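Local atomic coordinates of meta cleavage compound hydrolase (Janthinobacterium, PDB entry 1J1I), a protein that takes part in carbazole degradation as a serine hydrolase, probably cleaving a carbon-carbon bond of the meta-cleavage product to release anthranilate. Residues A[45-50]-A[187-192]; A[52-57]-A[263-268]; A[67-72]-A[102-107]; A[131-136]-A[277-282]; A[140-145]-A[213-218]. All coordinates share one frame; numbering follows the deposited sequence.

Contact 1 (A[45-50]-A[187-192]); sequences GGAGAE and TYATDE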
# COMPACT_ATOMS: atom_id res chain seq x y z
N GLY A 45 -16.06 8.47 -13.80
CA GLY A 45 -16.80 9.13 -14.85
C GLY A 45 -16.85 8.22 -16.06
O GLY A 45 -16.56 7.02 -15.96
N GLY A 46 -17.21 8.77 -17.21
CA GLY A 46 -17.28 7.96 -18.40
C GLY A 46 -18.72 7.59 -18.71
O GLY A 46 -19.53 7.40 -17.81
N ALA A 47 -19.03 7.50 -20.00
CA ALA A 47 -20.37 7.16 -20.43
C ALA A 47 -20.77 5.77 -19.95
O ALA A 47 -20.03 4.81 -20.12
CB ALA A 47 -20.46 7.23 -21.96
N GLY A 48 -21.94 5.68 -19.32
CA GLY A 48 -22.41 4.40 -18.83
C GLY A 48 -21.79 3.94 -17.52
O GLY A 48 -22.04 2.83 -17.07
N ALA A 49 -20.98 4.80 -16.90
CA ALA A 49 -20.35 4.43 -15.64
C ALA A 49 -21.36 4.55 -14.51
O ALA A 49 -22.07 5.55 -14.40
CB ALA A 49 -19.14 5.31 -15.36
N GLU A 50 -21.43 3.51 -13.68
CA GLU A 50 -22.34 3.50 -12.54
C GLU A 50 -21.89 2.46 -11.52
O GLU A 50 -20.92 1.73 -11.74
CB GLU A 50 -23.79 3.27 -13.00
CG GLU A 50 -24.01 2.11 -13.96
CD GLU A 50 -23.86 0.76 -13.29
OE1 GLU A 50 -24.64 0.47 -12.36
OE2 GLU A 50 -22.96 -0.01 -13.69
N THR A 187 -25.25 -0.36 -22.31
CA THR A 187 -26.68 -0.14 -22.14
C THR A 187 -26.92 1.15 -21.35
O THR A 187 -27.79 1.94 -21.71
CB THR A 187 -27.35 -1.33 -21.40
OG1 THR A 187 -27.28 -2.50 -22.23
CG2 THR A 187 -28.81 -1.02 -21.11
N TYR A 188 -26.15 1.36 -20.28
CA TYR A 188 -26.29 2.57 -19.48
C TYR A 188 -25.87 3.81 -20.26
O TYR A 188 -26.49 4.86 -20.16
CB TYR A 188 -25.45 2.49 -18.20
CG TYR A 188 -26.05 1.67 -17.09
CD1 TYR A 188 -25.49 0.45 -16.70
CD2 TYR A 188 -27.16 2.13 -16.38
CE1 TYR A 188 -26.01 -0.29 -15.65
CE2 TYR A 188 -27.70 1.40 -15.32
CZ TYR A 188 -27.12 0.19 -14.96
OH TYR A 188 -27.64 -0.53 -13.91
N ALA A 189 -24.81 3.67 -21.05
CA ALA A 189 -24.28 4.78 -21.84
C ALA A 189 -25.17 5.21 -23.00
O ALA A 189 -25.11 6.35 -23.45
CB ALA A 189 -22.89 4.43 -22.36
N THR A 190 -26.00 4.28 -23.47
CA THR A 190 -26.90 4.55 -24.59
C THR A 190 -28.21 5.20 -24.17
O THR A 190 -28.78 5.99 -24.92
CB THR A 190 -27.20 3.26 -25.38
OG1 THR A 190 -26.01 2.82 -26.05
CG2 THR A 190 -28.30 3.49 -26.40
N ASP A 191 -28.68 4.87 -22.97
CA ASP A 191 -29.92 5.45 -22.45
C ASP A 191 -29.86 6.95 -22.73
O ASP A 191 -29.02 7.65 -22.17
CB ASP A 191 -30.03 5.19 -20.95
CG ASP A 191 -31.25 5.84 -20.33
OD1 ASP A 191 -32.37 5.43 -20.68
OD2 ASP A 191 -31.08 6.75 -19.49
N GLU A 192 -30.74 7.44 -23.59
CA GLU A 192 -30.72 8.86 -23.94
C GLU A 192 -30.69 9.86 -22.79
O GLU A 192 -30.01 10.87 -22.88
CB GLU A 192 -31.85 9.20 -24.93
CG GLU A 192 -33.14 8.44 -24.75
CD GLU A 192 -34.02 8.52 -25.99
OE1 GLU A 192 -34.31 9.66 -26.44
OE2 GLU A 192 -34.43 7.46 -26.51
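Gly48 packs closely against Ala189, and this is the tight part of the contact. Gly48 CA comes within 3.3 Å of Ala189 N. The methyl of Ala189 faces the Ala47-Gly48 peptide, with its CB 3.7 Å from Ala47 CB. Gly48 sits in a type II turn from Gly46 to Ala49, and a CB on it would run into Ala189 CB. Beside this, Glu50 reaches over one face of the Tyr188 ring. Its CG lies between the backbone N and the carbonyl carbon (chi1 49°) and the chain bends at chi2, which lays the carboxylate almost parallel over the ring. Glu50 CG stands 3.5 Å from the Tyr188 ring centroid, a CH-pi contact. Glu50 OE1 also pairs with Arg29, and OE2 accepts from Gly53 N. The ring end is looser, since Tyr188 is partly exposed. An alanine in place of Tyr188 would probably leave Glu50 CG and its carboxylate without the ring they lie on and open a gap beside Gly48 O. Gly45 N bonds weakly to the active-site Ser114 OG. A glycine-rich loop covered by a helix, here probably of the lid inserted between strands 131-137 and 225-230, is typical of the alpha/beta hydrolase fold.

Contact 2 (A[52-57]-A[263-268]); sequences EGNWRN and AMIEHP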
# COMPACT_ATOMS: atom_id res chain seq x y z
N GLU A 52 -23.00 -0.62 -10.25
CA GLU A 52 -22.91 -2.06 -10.46
C GLU A 52 -21.67 -2.44 -11.27
O GLU A 52 -20.90 -3.31 -10.85
CB GLU A 52 -24.18 -2.57 -11.14
CG GLU A 52 -24.28 -4.08 -11.26
CD GLU A 52 -25.70 -4.53 -11.56
OE1 GLU A 52 -26.31 -3.99 -12.51
OE2 GLU A 52 -26.21 -5.42 -10.84
N GLY A 53 -21.47 -1.80 -12.41
CA GLY A 53 -20.33 -2.10 -13.25
C GLY A 53 -18.99 -1.79 -12.60
O GLY A 53 -18.00 -2.48 -12.84
N ASN A 54 -18.96 -0.76 -11.77
CA ASN A 54 -17.72 -0.39 -11.09
C ASN A 54 -17.38 -1.23 -9.87
O ASN A 54 -16.21 -1.53 -9.63
CB ASN A 54 -17.76 1.08 -10.64
CG ASN A 54 -17.18 2.04 -11.67
OD1 ASN A 54 -16.49 3.00 -11.31
ND2 ASN A 54 -17.45 1.80 -12.94
N TRP A 55 -18.38 -1.63 -9.10
CA TRP A 55 -18.12 -2.34 -7.85
C TRP A 55 -18.63 -3.76 -7.66
O TRP A 55 -18.48 -4.32 -6.57
CB TRP A 55 -18.62 -1.47 -6.70
CG TRP A 55 -18.16 -0.04 -6.79
CD1 TRP A 55 -18.89 1.04 -7.19
CD2 TRP A 55 -16.86 0.46 -6.46
NE1 TRP A 55 -18.13 2.18 -7.13
CE2 TRP A 55 -16.88 1.85 -6.68
CE3 TRP A 55 -15.68 -0.14 -6.00
CZ2 TRP A 55 -15.76 2.66 -6.44
CZ3 TRP A 55 -14.56 0.67 -5.76
CH2 TRP A 55 -14.62 2.05 -5.99
N ARG A 56 -19.21 -4.33 -8.71
CA ARG A 56 -19.77 -5.67 -8.65
C ARG A 56 -18.96 -6.68 -7.83
O ARG A 56 -19.48 -7.26 -6.87
CB ARG A 56 -19.96 -6.21 -10.07
CG ARG A 56 -21.02 -7.29 -10.19
CD ARG A 56 -21.58 -7.31 -11.60
NE ARG A 56 -22.91 -7.91 -11.64
CZ ARG A 56 -23.75 -7.80 -12.67
NH1 ARG A 56 -23.39 -7.12 -13.76
NH2 ARG A 56 -24.94 -8.37 -12.62
N ASN A 57 -17.71 -6.88 -8.20
CA ASN A 57 -16.84 -7.84 -7.53
C ASN A 57 -16.17 -7.37 -6.25
O ASN A 57 -15.52 -8.16 -5.56
CB ASN A 57 -15.78 -8.34 -8.51
CG ASN A 57 -16.38 -9.03 -9.72
OD1 ASN A 57 -17.24 -9.89 -9.58
ND2 ASN A 57 -15.93 -8.64 -10.91
N ALA A 263 -8.34 0.07 -10.90
CA ALA A 263 -7.87 -0.98 -10.00
C ALA A 263 -8.98 -1.88 -9.45
O ALA A 263 -8.83 -3.09 -9.39
CB ALA A 263 -7.08 -0.36 -8.84
N MET A 264 -10.11 -1.28 -9.06
CA MET A 264 -11.22 -2.06 -8.49
C MET A 264 -11.84 -3.05 -9.48
O MET A 264 -12.48 -4.02 -9.06
CB MET A 264 -12.32 -1.13 -7.97
CG MET A 264 -13.18 -0.51 -9.06
SD MET A 264 -12.27 0.60 -10.15
CE MET A 264 -13.58 1.11 -11.24
N ILE A 265 -11.66 -2.80 -10.77
CA ILE A 265 -12.20 -3.69 -11.80
C ILE A 265 -11.14 -4.67 -12.28
O ILE A 265 -11.41 -5.86 -12.44
CB ILE A 265 -12.73 -2.89 -13.02
CG1 ILE A 265 -13.94 -2.03 -12.61
CG2 ILE A 265 -13.13 -3.85 -14.14
CD1 ILE A 265 -14.46 -1.12 -13.72
N GLU A 266 -9.92 -4.17 -12.49
CA GLU A 266 -8.82 -5.00 -12.98
C GLU A 266 -8.29 -6.00 -11.95
O GLU A 266 -7.88 -7.11 -12.31
CB GLU A 266 -7.67 -4.10 -13.44
CG GLU A 266 -8.06 -3.09 -14.51
CD GLU A 266 -6.95 -2.11 -14.82
OE1 GLU A 266 -5.82 -2.55 -15.14
OE2 GLU A 266 -7.20 -0.88 -14.75
N HIS A 267 -8.30 -5.62 -10.68
CA HIS A 267 -7.82 -6.49 -9.61
C HIS A 267 -8.72 -6.28 -8.39
O HIS A 267 -8.29 -5.72 -7.39
CB HIS A 267 -6.38 -6.12 -9.24
CG HIS A 267 -5.44 -6.09 -10.41
ND1 HIS A 267 -5.00 -7.23 -11.05
CD2 HIS A 267 -4.88 -5.05 -11.07
CE1 HIS A 267 -4.20 -6.89 -12.04
NE2 HIS A 267 -4.11 -5.58 -12.08
N PRO A 268 -9.98 -6.75 -8.47
CA PRO A 268 -10.92 -6.59 -7.36
C PRO A 268 -10.48 -7.11 -6.00
O PRO A 268 -10.62 -6.40 -5.00
CB PRO A 268 -12.20 -7.26 -7.89
CG PRO A 268 -11.68 -8.28 -8.88
CD PRO A 268 -10.56 -7.54 -9.57
O HOH W 1 -15.30 -3.98 -8.84
O HOH W 2 -13.77 -7.21 -12.11
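Asn54 and Ile265 bring their CA atoms to 6.5 Å where the short helices 51-55 and 263-266 approach each other, with Asn57 and Pro268 meeting farther along. In this alpha/beta hydrolase fold, helix 263-266 comes just after the loop with the active-site His261. Met264 buries the largest area. Its CG sits between the backbone N and the carbonyl carbon (chi1 76°), and the chain bends at chi2. The sulfur therefore stands above the six-membered ring of Trp55, at a distance of 5.3 Å from SD to the centroid, a Met-aromatic contact. Met264 CB comes closer, 3.6 Å from Trp55 CZ3. Met264 CG lies 3.2 Å from Asn54 O. The end methyl goes to the side chain of the same neighbour, with Met264 CE 3.5 Å from Asn54 OD1. That amide oxygen accepts from Gly44 N, so its polar need is met outside the two helices. Phe271 and Met137 also touch both Trp55 and Met264, which places this pair in a wider apolar cluster. Ile265 lays its CD1 beside Gly53 O, and Asn57 CB rests on Pro268 CB. No direct hydrogen bond joins the helices. Waters do the polar work: one bridges Asn57 ND2 to Ile265 O. The other donates to both backbone oxygens, 2.7 Å from Asn54 O and 2.8 Å from Met264 O.

Contact 3 (A[67-72]-A[102-107]); sequences RVIAMD and MNFDGK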
# COMPACT_ATOMS: atom_id res chain seq x y z
N ARG A 67 -20.92 -2.04 6.14
CA ARG A 67 -22.18 -1.78 5.47
C ARG A 67 -21.73 -1.04 4.21
O ARG A 67 -21.32 0.12 4.28
CB ARG A 67 -23.08 -0.87 6.31
CG ARG A 67 -24.43 -0.59 5.66
CD ARG A 67 -25.23 0.44 6.42
NE ARG A 67 -26.48 0.76 5.73
CZ ARG A 67 -27.28 1.77 6.04
NH1 ARG A 67 -26.97 2.59 7.04
NH2 ARG A 67 -28.40 1.97 5.36
N VAL A 68 -21.79 -1.72 3.07
CA VAL A 68 -21.36 -1.13 1.81
C VAL A 68 -22.49 -0.43 1.06
O VAL A 68 -23.55 -1.01 0.82
CB VAL A 68 -20.74 -2.20 0.89
CG1 VAL A 68 -20.24 -1.57 -0.39
CG2 VAL A 68 -19.61 -2.93 1.63
N ILE A 69 -22.24 0.82 0.67
CA ILE A 69 -23.22 1.63 -0.03
C ILE A 69 -22.58 2.21 -1.30
O ILE A 69 -21.75 3.12 -1.22
CB ILE A 69 -23.71 2.80 0.87
CG1 ILE A 69 -24.35 2.24 2.15
CG2 ILE A 69 -24.67 3.70 0.10
CD1 ILE A 69 -25.71 1.56 1.97
N ALA A 70 -22.95 1.67 -2.46
CA ALA A 70 -22.42 2.13 -3.74
C ALA A 70 -23.44 3.09 -4.35
O ALA A 70 -24.50 2.67 -4.81
CB ALA A 70 -22.19 0.93 -4.67
N MET A 71 -23.09 4.37 -4.36
CA MET A 71 -23.97 5.44 -4.85
C MET A 71 -23.71 5.93 -6.27
O MET A 71 -22.56 6.17 -6.64
CB MET A 71 -23.87 6.64 -3.91
CG MET A 71 -24.75 7.85 -4.26
SD MET A 71 -24.09 9.42 -3.59
CE MET A 71 -23.06 9.96 -4.99
N ASP A 72 -24.77 6.09 -7.06
CA ASP A 72 -24.63 6.62 -8.41
C ASP A 72 -24.59 8.14 -8.28
O ASP A 72 -25.46 8.74 -7.63
CB ASP A 72 -25.83 6.24 -9.29
CG ASP A 72 -25.72 4.85 -9.87
OD1 ASP A 72 -24.71 4.15 -9.59
OD2 ASP A 72 -26.64 4.46 -10.62
N MET A 102 -29.09 9.56 4.10
CA MET A 102 -28.96 8.17 4.52
C MET A 102 -29.05 8.07 6.04
O MET A 102 -28.90 9.06 6.76
CB MET A 102 -27.64 7.58 4.02
CG MET A 102 -27.64 7.24 2.53
SD MET A 102 -28.94 6.05 2.09
CE MET A 102 -28.22 4.53 2.70
N ASN A 103 -29.31 6.86 6.53
CA ASN A 103 -29.43 6.65 7.97
C ASN A 103 -28.11 6.22 8.60
O ASN A 103 -27.90 5.04 8.89
CB ASN A 103 -30.54 5.62 8.25
CG ASN A 103 -30.31 4.29 7.55
OD1 ASN A 103 -29.85 4.24 6.41
ND2 ASN A 103 -30.65 3.20 8.24
N PHE A 104 -27.22 7.19 8.79
CA PHE A 104 -25.91 6.93 9.38
C PHE A 104 -25.84 7.49 10.80
O PHE A 104 -26.19 8.64 11.04
CB PHE A 104 -24.81 7.56 8.53
CG PHE A 104 -24.74 7.02 7.14
CD1 PHE A 104 -24.43 7.86 6.07
CD2 PHE A 104 -24.96 5.67 6.89
CE1 PHE A 104 -24.33 7.36 4.78
CE2 PHE A 104 -24.87 5.16 5.60
CZ PHE A 104 -24.55 6.01 4.54
N ASP A 105 -25.38 6.67 11.74
CA ASP A 105 -25.27 7.09 13.13
C ASP A 105 -24.07 8.01 13.34
O ASP A 105 -24.06 8.82 14.27
CB ASP A 105 -25.14 5.88 14.06
CG ASP A 105 -26.24 4.86 13.85
OD1 ASP A 105 -27.42 5.26 13.77
OD2 ASP A 105 -25.92 3.65 13.77
N GLY A 106 -23.06 7.87 12.49
CA GLY A 106 -21.87 8.69 12.62
C GLY A 106 -21.21 9.01 11.29
O GLY A 106 -21.89 9.21 10.28
N LYS A 107 -19.89 9.05 11.29
CA LYS A 107 -19.14 9.35 10.08
C LYS A 107 -19.14 8.16 9.13
O LYS A 107 -19.46 7.04 9.53
CB LYS A 107 -17.70 9.73 10.42
CG LYS A 107 -17.59 11.00 11.26
CD LYS A 107 -16.15 11.33 11.61
CE LYS A 107 -16.08 12.67 12.34
NZ LYS A 107 -14.67 13.05 12.63
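The Arg67 guanidinium meets Asn103 with its edge, and the Phe104 ring turns its own edge to Arg67 and Ile69. One face of the Phe104 ring is covered by Met102 CB, 3.4 Å above the plane and toward the rim. At the ring edge stand Arg67 NH1, 3.6 Å from Phe104 CE2, and Ile69 CG1. The charge thus lies beside the ring. Two nitrogens of Arg67 grip Asn103 end-on. NH2 gives a nearly straight bond to the side-chain oxygen, 2.9 Å from Arg67 NH2 to Asn103 OD1 at 165°. NH1 comes from above the Asn103 carbonyl plane, 3.2 Å from Arg67 NH1 to Asn103 O. Both oxygens lie close to the guanidinium plane, but the amide of Asn103 is turned 79° against that plane. Arg67 gets there on an extended chain, its CG opposite the backbone N (chi1 -179°). Its NE is tied by a salt bridge to Glu32, so the guanidinium is held at NE as well as at NH1 and NH2. A leucine in place of Arg67 would probably leave Asn103 O and OD1 without these donors and Glu32 without its charge mate. Beside the polar grip, Ile69 and Met102 meet tip to tip, with 4.0 Å from Ile69 CD1 to Met102 CE. Phe104 also packs on Pro38 and Ile40. Strand 67-71, helix 88-101 and strand 108-113 form a beta-alpha-beta crossover that passes strand 38-42, and the contact ties its first strand to the turn after its helix, as in the alpha/beta hydrolase fold.

Contact 4 (A[131-136]-A[277-282]); sequences VNALVL and SFLSLR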
# COMPACT_ATOMS: atom_id res chain seq x y z
N VAL A 131 -17.09 12.74 7.31
CA VAL A 131 -16.15 11.72 6.86
C VAL A 131 -15.12 11.21 7.85
O VAL A 131 -14.48 11.98 8.57
CB VAL A 131 -15.39 12.24 5.61
CG1 VAL A 131 -14.61 11.11 4.95
CG2 VAL A 131 -16.38 12.87 4.64
N ASN A 132 -14.95 9.88 7.86
CA ASN A 132 -14.00 9.20 8.74
C ASN A 132 -12.70 8.84 8.00
O ASN A 132 -11.61 8.95 8.57
CB ASN A 132 -14.64 7.91 9.27
CG ASN A 132 -13.65 7.02 9.98
OD1 ASN A 132 -13.14 7.38 11.05
ND2 ASN A 132 -13.36 5.86 9.40
N ALA A 133 -12.82 8.40 6.75
CA ALA A 133 -11.66 8.01 5.94
C ALA A 133 -11.97 8.20 4.47
O ALA A 133 -13.14 8.16 4.06
CB ALA A 133 -11.29 6.55 6.21
N LEU A 134 -10.92 8.40 3.67
CA LEU A 134 -11.06 8.61 2.24
C LEU A 134 -10.09 7.74 1.43
O LEU A 134 -8.92 7.62 1.77
CB LEU A 134 -10.77 10.08 1.91
CG LEU A 134 -10.74 10.48 0.43
CD1 LEU A 134 -12.14 10.41 -0.17
CD2 LEU A 134 -10.18 11.89 0.30
N VAL A 135 -10.59 7.15 0.35
CA VAL A 135 -9.76 6.32 -0.52
C VAL A 135 -9.85 6.92 -1.92
O VAL A 135 -10.92 6.99 -2.50
CB VAL A 135 -10.27 4.86 -0.57
CG1 VAL A 135 -9.43 4.05 -1.56
CG2 VAL A 135 -10.19 4.24 0.83
N LEU A 136 -8.71 7.37 -2.43
CA LEU A 136 -8.65 7.96 -3.76
C LEU A 136 -7.99 6.94 -4.67
O LEU A 136 -6.84 6.56 -4.46
CB LEU A 136 -7.85 9.26 -3.72
CG LEU A 136 -8.40 10.31 -2.75
CD1 LEU A 136 -7.38 11.43 -2.61
CD2 LEU A 136 -9.74 10.85 -3.27
N SER A 277 -7.82 -3.52 4.77
CA SER A 277 -6.67 -3.32 5.63
C SER A 277 -6.59 -1.86 6.08
O SER A 277 -6.39 -1.58 7.27
CB SER A 277 -5.39 -3.72 4.87
OG SER A 277 -4.24 -3.64 5.70
N PHE A 278 -6.74 -0.94 5.14
CA PHE A 278 -6.70 0.49 5.46
C PHE A 278 -7.79 0.87 6.46
O PHE A 278 -7.53 1.51 7.47
CB PHE A 278 -6.86 1.31 4.18
CG PHE A 278 -6.95 2.80 4.42
CD1 PHE A 278 -5.88 3.49 4.98
CD2 PHE A 278 -8.09 3.50 4.07
CE1 PHE A 278 -5.95 4.87 5.18
CE2 PHE A 278 -8.18 4.88 4.27
CZ PHE A 278 -7.10 5.57 4.82
N LEU A 279 -9.02 0.46 6.17
CA LEU A 279 -10.15 0.77 7.05
C LEU A 279 -10.04 0.13 8.44
O LEU A 279 -10.55 0.69 9.41
CB LEU A 279 -11.46 0.34 6.38
CG LEU A 279 -11.79 1.07 5.08
CD1 LEU A 279 -13.06 0.48 4.47
CD2 LEU A 279 -11.96 2.56 5.35
N SER A 280 -9.38 -1.02 8.54
CA SER A 280 -9.25 -1.70 9.82
C SER A 280 -8.41 -0.90 10.81
O SER A 280 -8.62 -0.98 12.02
CB SER A 280 -8.63 -3.09 9.64
OG SER A 280 -7.27 -2.99 9.24
N LEU A 281 -7.45 -0.13 10.29
CA LEU A 281 -6.60 0.68 11.15
C LEU A 281 -7.36 1.93 11.58
O LEU A 281 -7.22 2.38 12.71
CB LEU A 281 -5.34 1.11 10.40
CG LEU A 281 -4.36 0.03 9.95
CD1 LEU A 281 -3.22 0.68 9.18
CD2 LEU A 281 -3.83 -0.75 11.15
N ARG A 282 -8.16 2.47 10.67
CA ARG A 282 -8.93 3.68 10.93
C ARG A 282 -10.28 3.38 11.59
O ARG A 282 -10.59 2.18 11.77
CB ARG A 282 -9.16 4.45 9.63
CG ARG A 282 -7.89 4.68 8.81
CD ARG A 282 -6.78 5.27 9.67
NE ARG A 282 -5.61 4.39 9.72
CZ ARG A 282 -4.56 4.57 10.51
NH1 ARG A 282 -4.53 5.61 11.34
NH2 ARG A 282 -3.55 3.72 10.49
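In the helix layer that covers one face of the alpha/beta hydrolase sheet, Phe278 of helix 268-281 packs on Ala133 and Val135 of strand 131-137. The helical segment 277-281 and the strand segment 133-136 run nearly antiparallel, at 161°, with axes 9.8 Å apart at closest approach. The contact is apolar, with no hydrogen bond across it. Phe278 CG lies anti to the backbone N (chi1 175°), which points the ring from the helix toward the strand, roughly at right angles to its run. The CD2-CE2 side of the ring does the touching. Phe278 CD2 lies 3.9 Å from Val135 CG2, and the two side chains pass alongside, pointing opposite ways. Farther along, Phe278 CE2 reaches Ala133 CB at 4.0 Å and Leu134 O at 3.8 Å. The small Ala133 probably lets the ring come near the backbone at this point. Leu279 adds a branch beside the ring, its CD2 4.1 Å from Ala133 CB. One face of the Phe278 ring is partly covered from its own helix by Arg282 CG, offset toward the rim. Near the surface the fit is looser, with Arg282 CB 4.4 Å from Asn132 ND2. Within the helix, Ser280 OG bonds back to Ser277 O. Ser277 and Ser280 pack on Asn273 of the second subunit, and Leu281 on its Asp270. Strand 131-137 itself lies between strands 108-113 and 225-230; Phe278 also touches Leu226 of the latter, while Leu134 points away from the helix and packs on Ser124 of helix 114-126.

Contact 5 (A[140-145]-A[213-218]); sequences AGLVVE and YDPEFI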
# COMPACT_ATOMS: atom_id res chain seq x y z
N ALA A 140 -9.31 11.78 -9.90
CA ALA A 140 -9.14 13.02 -10.64
C ALA A 140 -8.93 14.09 -9.56
O ALA A 140 -9.14 13.83 -8.38
CB ALA A 140 -10.41 13.31 -11.44
N GLY A 141 -8.49 15.28 -9.97
CA GLY A 141 -8.28 16.34 -9.01
C GLY A 141 -7.00 17.11 -9.25
O GLY A 141 -6.91 18.31 -8.98
N LEU A 142 -5.99 16.40 -9.75
CA LEU A 142 -4.72 17.03 -10.03
C LEU A 142 -4.48 17.08 -11.53
O LEU A 142 -4.73 16.10 -12.24
CB LEU A 142 -3.56 16.27 -9.37
CG LEU A 142 -3.25 16.59 -7.90
CD1 LEU A 142 -2.22 15.62 -7.34
CD2 LEU A 142 -2.75 18.02 -7.82
N VAL A 143 -4.00 18.23 -11.98
CA VAL A 143 -3.70 18.43 -13.38
C VAL A 143 -2.36 17.81 -13.74
O VAL A 143 -2.06 17.67 -14.92
CB VAL A 143 -3.59 19.94 -13.74
CG1 VAL A 143 -3.26 20.10 -15.24
CG2 VAL A 143 -4.85 20.69 -13.40
N VAL A 144 -1.58 17.46 -12.72
CA VAL A 144 -0.23 16.91 -12.94
C VAL A 144 0.24 16.67 -14.38
O VAL A 144 -0.07 15.66 -15.04
CB VAL A 144 0.01 15.62 -12.18
CG1 VAL A 144 -0.47 14.40 -12.98
CG2 VAL A 144 1.51 15.56 -11.87
N GLU A 145 1.05 17.63 -14.79
CA GLU A 145 1.63 17.80 -16.10
C GLU A 145 1.30 19.28 -15.98
O GLU A 145 0.51 19.56 -15.03
CB GLU A 145 0.75 17.14 -17.20
CG GLU A 145 1.32 15.87 -17.89
CD GLU A 145 0.25 15.06 -18.66
OE1 GLU A 145 -0.61 15.64 -19.39
OE2 GLU A 145 0.28 13.81 -18.54
N TYR A 213 -8.48 20.46 -8.96
CA TYR A 213 -8.49 21.35 -7.81
C TYR A 213 -7.09 21.91 -7.73
O TYR A 213 -6.14 21.31 -8.24
CB TYR A 213 -8.77 20.58 -6.52
CG TYR A 213 -10.11 19.88 -6.46
CD1 TYR A 213 -10.18 18.51 -6.22
CD2 TYR A 213 -11.30 20.60 -6.60
CE1 TYR A 213 -11.41 17.86 -6.12
CE2 TYR A 213 -12.54 19.95 -6.49
CZ TYR A 213 -12.58 18.58 -6.25
OH TYR A 213 -13.78 17.94 -6.13
N ASP A 214 -6.94 23.06 -7.10
CA ASP A 214 -5.62 23.63 -6.95
C ASP A 214 -4.94 22.76 -5.90
O ASP A 214 -5.59 22.21 -5.01
CB ASP A 214 -5.69 25.06 -6.41
CG ASP A 214 -4.35 25.74 -6.43
OD1 ASP A 214 -4.01 26.36 -7.46
OD2 ASP A 214 -3.61 25.64 -5.42
N PRO A 215 -3.62 22.60 -5.99
CA PRO A 215 -2.95 21.77 -4.99
C PRO A 215 -3.26 22.26 -3.57
O PRO A 215 -3.27 21.48 -2.62
CB PRO A 215 -1.48 21.90 -5.36
CG PRO A 215 -1.54 21.96 -6.86
CD PRO A 215 -2.69 22.93 -7.10
N GLU A 216 -3.51 23.56 -3.43
CA GLU A 216 -3.82 24.14 -2.12
C GLU A 216 -5.10 23.57 -1.53
O GLU A 216 -5.20 23.42 -0.31
CB GLU A 216 -3.92 25.66 -2.22
CG GLU A 216 -2.57 26.34 -2.39
CD GLU A 216 -1.60 25.96 -1.29
OE1 GLU A 216 -1.86 26.29 -0.12
OE2 GLU A 216 -0.58 25.32 -1.60
N PHE A 217 -6.06 23.25 -2.39
CA PHE A 217 -7.33 22.68 -1.95
C PHE A 217 -7.07 21.26 -1.46
O PHE A 217 -7.58 20.84 -0.41
CB PHE A 217 -8.32 22.64 -3.11
CG PHE A 217 -9.69 22.12 -2.74
CD1 PHE A 217 -10.60 22.94 -2.08
CD2 PHE A 217 -10.07 20.82 -3.08
CE1 PHE A 217 -11.89 22.48 -1.77
CE2 PHE A 217 -11.35 20.35 -2.77
CZ PHE A 217 -12.26 21.18 -2.11
N ILE A 218 -6.28 20.51 -2.23
CA ILE A 218 -5.95 19.13 -1.89
C ILE A 218 -5.21 19.02 -0.56
O ILE A 218 -5.38 18.06 0.19
CB ILE A 218 -5.12 18.50 -3.05
CG1 ILE A 218 -5.98 18.49 -4.32
CG2 ILE A 218 -4.66 17.09 -2.69
CD1 ILE A 218 -5.26 18.03 -5.56
O HOH W 3 -4.36 20.61 -10.20
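Gly141 O accepts from Tyr213 N, and this short bond joins the two segments directly. It measures 2.7 Å from Tyr213 N to Gly141 O and is fairly straight at 163°. The donor is tilted somewhat from the carbonyl plane. Next to it a water makes a second link, accepting from Val143 N and donating to Tyr213 O, its oxygen 2.7 Å from Tyr213 O. Gly141 has backbone angles that a side chain would not tolerate, since a CB would press on the carbonyl before it. Its bare CA can therefore lie 4.0 Å from Tyr213 CD1. The other face of the contact is apolar. Ile218 CD1 meets Leu142 CG and CD2; the modelled 3.4 Å from Ile218 CD1 to Leu142 CD2 is tighter than usual, and its exact value is doubtful. Leu142 CD2 also meets the ring of Pro215, with 4.2 Å to Pro215 CG. Helix 215-218 is fixed at its start by Asp214, an N-cap whose OD2 accepts from Glu216 N at 2.9 Å. Phe217 CE2 sits over the centre of the Tyr213 ring, and Tyr213 OH bonds Ala118 O and Gln88, so the ring is covered on one face and tied at its hydroxyl. In this alpha/beta hydrolase, Ala140 pairs by backbone with the active-site Ser114. The polar bonds across the contact involve main-chain atoms and set the path of the loop, while the side chains of Leu142, Pro215 and Ile218 pack together on the apolar side.

How the contacts relate
From the N terminus, the loop after strand 38-42 opens contact 1, and helix 51-55 opens contact 2. Contact 3 comes next, and its crossover closes first; it is nested inside both wider loops. Contact 4 then opens on strand 131-137, and contact 5 just after it. Contact 1 closes at helix 179-190, crossing contacts 2, 4 and 5. Contact 5 closes at helix 215-218, nested inside contacts 2 and 4. Contact 2 closes at helix 263-266 and contact 4 at the C-terminal helix, so these two cross. Contacts 3 and 4 tie parts to the same sheet and touch through Lys107, while contacts 1, 2 and 5 bind loops and helices around it.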